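Local coordinates for protein peptidoglycan-N-acetylmuramic acid deacetylase PdaC (Bacillus subtilis subsp. subtilis str. 168, PDB 6H8N) that removes the acetyl group from N-acetylmuramic acid residues of peptidoglycan, conferring resistance to lysozyme, and also deacetylates short chitin oligomers, at residues A[139-147]-A[164-175]. The protein carries 1 engineered substitution. Numbering follows the deposited sequence.
Sequences KKTIVDRVM and TSADAADEIIKK
A lysine is the knob here: K139 lies fully extended across the other helix, its side chain seated among T164, D167, A168 and E171. With CG anti to the backbone N (chi1 178°), the chain runs its CG over the backbone of A168 and its CD past CB of D167. The ammonium then reaches E171 in a long salt bridge, K139 NZ to E171 OE1 at 3.5 Å, and a water ties the same NZ to the carbonyl O of D167. The second carboxylate oxygen is taken from within its own helix, where K175 NZ meets the anti lone pair of E171 OE2 at 2.8 Å. E171 thus links the two lysines, and its aliphatic part and carboxylate lie against V143, crossing that side chain at about a right angle.

Beneath these charged groups the packing is apolar and close. Having only a methyl group, A168 probably helps helix 139-149 come close, its CB touching both I142 CG2 (3.6 Å) and V143 CG2 (3.7 Å). One turn on, I172 sends CD1 against V146, 3.8 Å from V146 CB. The bent chain of M147 closes the far end, bringing its CE to 3.6 Å from K175 CB. The axes approach to 8.5 Å and cross at -41°.

S165, its CB directed away from helix 139-149, hydrogen-bonds through OG to D133, which probably raises the pKa of the active-site histidine, likely H159, the presumed proton donor; I172 also packs on strand 155-159. Helices 139-149 and 163-178 flank that strand in sequence, a helix-strand-helix unit of the distorted (beta/alpha) barrel of family 4 carbohydrate esterases, here PdaC's C-terminal deacetylase domain.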
# COMPACT_ATOMS: atom_id res chain seq x y z
N LYS A 139 -3.68 19.74 -1.51
CA LYS A 139 -2.39 19.24 -1.06
C LYS A 139 -2.17 19.49 0.43
O LYS A 139 -1.83 18.56 1.18
CB LYS A 139 -1.27 19.86 -1.89
CG LYS A 139 0.13 19.43 -1.44
CD LYS A 139 1.22 20.28 -2.09
CE LYS A 139 2.60 19.88 -1.62
NZ LYS A 139 3.64 20.83 -2.10
N LYS A 140 -2.31 20.74 0.88
CA LYS A 140 -1.98 21.03 2.25
C LYS A 140 -2.91 20.34 3.23
O LYS A 140 -2.49 19.95 4.32
CB LYS A 140 -1.99 22.55 2.48
CG LYS A 140 -1.31 22.97 3.75
CD LYS A 140 -1.26 24.50 3.91
CE LYS A 140 -0.45 24.89 5.13
NZ LYS A 140 -0.48 23.87 6.24
N THR A 141 -4.18 20.20 2.87
CA THR A 141 -5.12 19.49 3.74
C THR A 141 -4.69 18.04 3.92
O THR A 141 -4.71 17.52 5.04
CB THR A 141 -6.53 19.56 3.16
OG1 THR A 141 -6.96 20.93 3.12
CG2 THR A 141 -7.52 18.76 3.99
N ILE A 142 -4.30 17.38 2.84
CA ILE A 142 -3.84 16.00 2.90
C ILE A 142 -2.56 15.89 3.74
O ILE A 142 -2.45 15.04 4.63
CB ILE A 142 -3.64 15.44 1.49
CG1 ILE A 142 -4.94 15.46 0.69
CG2 ILE A 142 -3.05 14.03 1.54
CD1 ILE A 142 -4.72 15.42 -0.79
N VAL A 143 -1.57 16.74 3.45
CA VAL A 143 -0.31 16.70 4.18
C VAL A 143 -0.56 16.86 5.67
O VAL A 143 -0.03 16.11 6.50
CB VAL A 143 0.65 17.79 3.67
CG1 VAL A 143 1.87 17.90 4.56
CG2 VAL A 143 1.07 17.53 2.25
N ASP A 144 -1.35 17.87 6.04
CA ASP A 144 -1.51 18.16 7.46
C ASP A 144 -2.26 17.05 8.17
O ASP A 144 -1.91 16.71 9.31
CB ASP A 144 -2.19 19.52 7.67
CG ASP A 144 -1.27 20.68 7.34
OD1 ASP A 144 -0.12 20.44 6.92
OD2 ASP A 144 -1.70 21.85 7.49
N ARG A 145 -3.26 16.45 7.53
CA ARG A 145 -3.98 15.34 8.14
C ARG A 145 -3.03 14.16 8.37
O ARG A 145 -2.99 13.57 9.47
CB ARG A 145 -5.17 14.92 7.26
CG ARG A 145 -6.36 15.87 7.27
CD ARG A 145 -7.59 15.33 6.49
NE ARG A 145 -8.31 14.31 7.26
CZ ARG A 145 -9.54 13.85 6.98
NH1 ARG A 145 -10.09 12.93 7.76
NH2 ARG A 145 -10.22 14.28 5.93
N VAL A 146 -2.23 13.82 7.37
CA VAL A 146 -1.30 12.71 7.53
C VAL A 146 -0.25 13.02 8.59
O VAL A 146 0.03 12.20 9.48
CB VAL A 146 -0.65 12.34 6.18
CG1 VAL A 146 0.49 11.35 6.39
CG2 VAL A 146 -1.69 11.80 5.22
N MET A 147 0.37 14.20 8.51
CA MET A 147 1.47 14.49 9.42
C MET A 147 1.00 14.61 10.86
O MET A 147 1.74 14.25 11.78
CB MET A 147 2.23 15.74 8.98
CG MET A 147 2.93 15.63 7.64
SD MET A 147 4.01 14.18 7.45
CE MET A 147 5.18 14.45 8.77
N THR A 164 -3.13 16.20 -6.60
CA THR A 164 -2.95 16.70 -5.24
C THR A 164 -2.42 15.61 -4.32
O THR A 164 -1.71 15.92 -3.35
CB THR A 164 -4.24 17.32 -4.68
OG1 THR A 164 -5.37 16.53 -5.04
CG2 THR A 164 -4.45 18.72 -5.22
N SER A 165 -2.78 14.36 -4.56
CA SER A 165 -2.28 13.24 -3.76
C SER A 165 -0.80 13.00 -4.03
O SER A 165 -0.04 12.74 -3.10
CB SER A 165 -3.09 11.99 -4.05
OG SER A 165 -4.41 12.15 -3.58
N ALA A 166 -0.37 13.05 -5.29
CA ALA A 166 1.04 12.87 -5.58
C ALA A 166 1.86 14.01 -4.99
O ALA A 166 2.94 13.79 -4.42
CB ALA A 166 1.26 12.76 -7.08
N ASP A 167 1.39 15.24 -5.15
CA ASP A 167 2.09 16.37 -4.56
C ASP A 167 2.16 16.26 -3.04
O ASP A 167 3.21 16.48 -2.44
CB ASP A 167 1.43 17.69 -4.98
CG ASP A 167 1.64 18.00 -6.45
OD1 ASP A 167 2.58 17.46 -7.08
OD2 ASP A 167 0.87 18.83 -6.99
N ALA A 168 1.04 15.91 -2.41
CA ALA A 168 1.04 15.70 -0.97
C ALA A 168 2.01 14.59 -0.57
O ALA A 168 2.73 14.72 0.42
CB ALA A 168 -0.37 15.39 -0.47
N ALA A 169 2.01 13.49 -1.33
CA ALA A 169 2.88 12.37 -1.00
C ALA A 169 4.34 12.78 -1.02
O ALA A 169 5.13 12.32 -0.19
CB ALA A 169 2.64 11.21 -1.96
N ASP A 170 4.76 13.61 -1.98
CA ASP A 170 6.15 14.06 -1.98
C ASP A 170 6.50 14.77 -0.69
O ASP A 170 7.55 14.51 -0.09
CB ASP A 170 6.42 14.98 -3.17
CG ASP A 170 7.87 15.47 -3.19
OD1 ASP A 170 8.76 14.69 -3.56
OD2 ASP A 170 8.13 16.63 -2.79
N GLU A 171 5.65 15.70 -0.25
CA GLU A 171 5.91 16.44 0.97
C GLU A 171 5.86 15.53 2.20
O GLU A 171 6.68 15.67 3.11
CB GLU A 171 4.91 17.60 1.10
CG GLU A 171 5.09 18.41 2.35
CD GLU A 171 4.36 19.72 2.36
OE1 GLU A 171 3.80 20.12 1.33
OE2 GLU A 171 4.35 20.34 3.44
N ILE A 172 4.92 14.58 2.23
CA ILE A 172 4.84 13.62 3.34
C ILE A 172 6.10 12.77 3.40
O ILE A 172 6.66 12.54 4.47
CB ILE A 172 3.57 12.77 3.20
CG1 ILE A 172 2.32 13.63 3.49
CG2 ILE A 172 3.63 11.53 4.08
CD1 ILE A 172 1.08 13.04 2.90
N ILE A 173 6.54 12.27 2.26
CA ILE A 173 7.76 11.46 2.21
C ILE A 173 8.94 12.26 2.74
O ILE A 173 9.74 11.77 3.55
CB ILE A 173 7.99 10.94 0.79
CG1 ILE A 173 6.95 9.87 0.43
CG2 ILE A 173 9.43 10.39 0.64
CD1 ILE A 173 6.81 9.62 -1.05
N LYS A 174 9.07 13.51 2.30
CA LYS A 174 10.18 14.35 2.77
C LYS A 174 10.10 14.57 4.28
O LYS A 174 11.09 14.41 5.00
CB LYS A 174 10.16 15.68 2.06
CG LYS A 174 11.32 16.57 2.49
CD LYS A 174 11.25 17.96 1.88
CE LYS A 174 12.54 18.75 2.12
NZ LYS A 174 13.71 18.12 1.42
N LYS A 175 8.93 14.96 4.77
CA LYS A 175 8.81 15.29 6.19
C LYS A 175 9.00 14.06 7.08
O LYS A 175 9.64 14.15 8.13
CB LYS A 175 7.49 16.00 6.46
CG LYS A 175 7.47 17.39 5.87
CD LYS A 175 6.23 18.15 6.25
CE LYS A 175 6.43 19.63 5.95
NZ LYS A 175 5.20 20.40 6.12
O HOH W 1 5.06 18.53 -3.15
O HOH W 2 1.56 21.73 4.99
O HOH W 3 2.89 19.47 7.87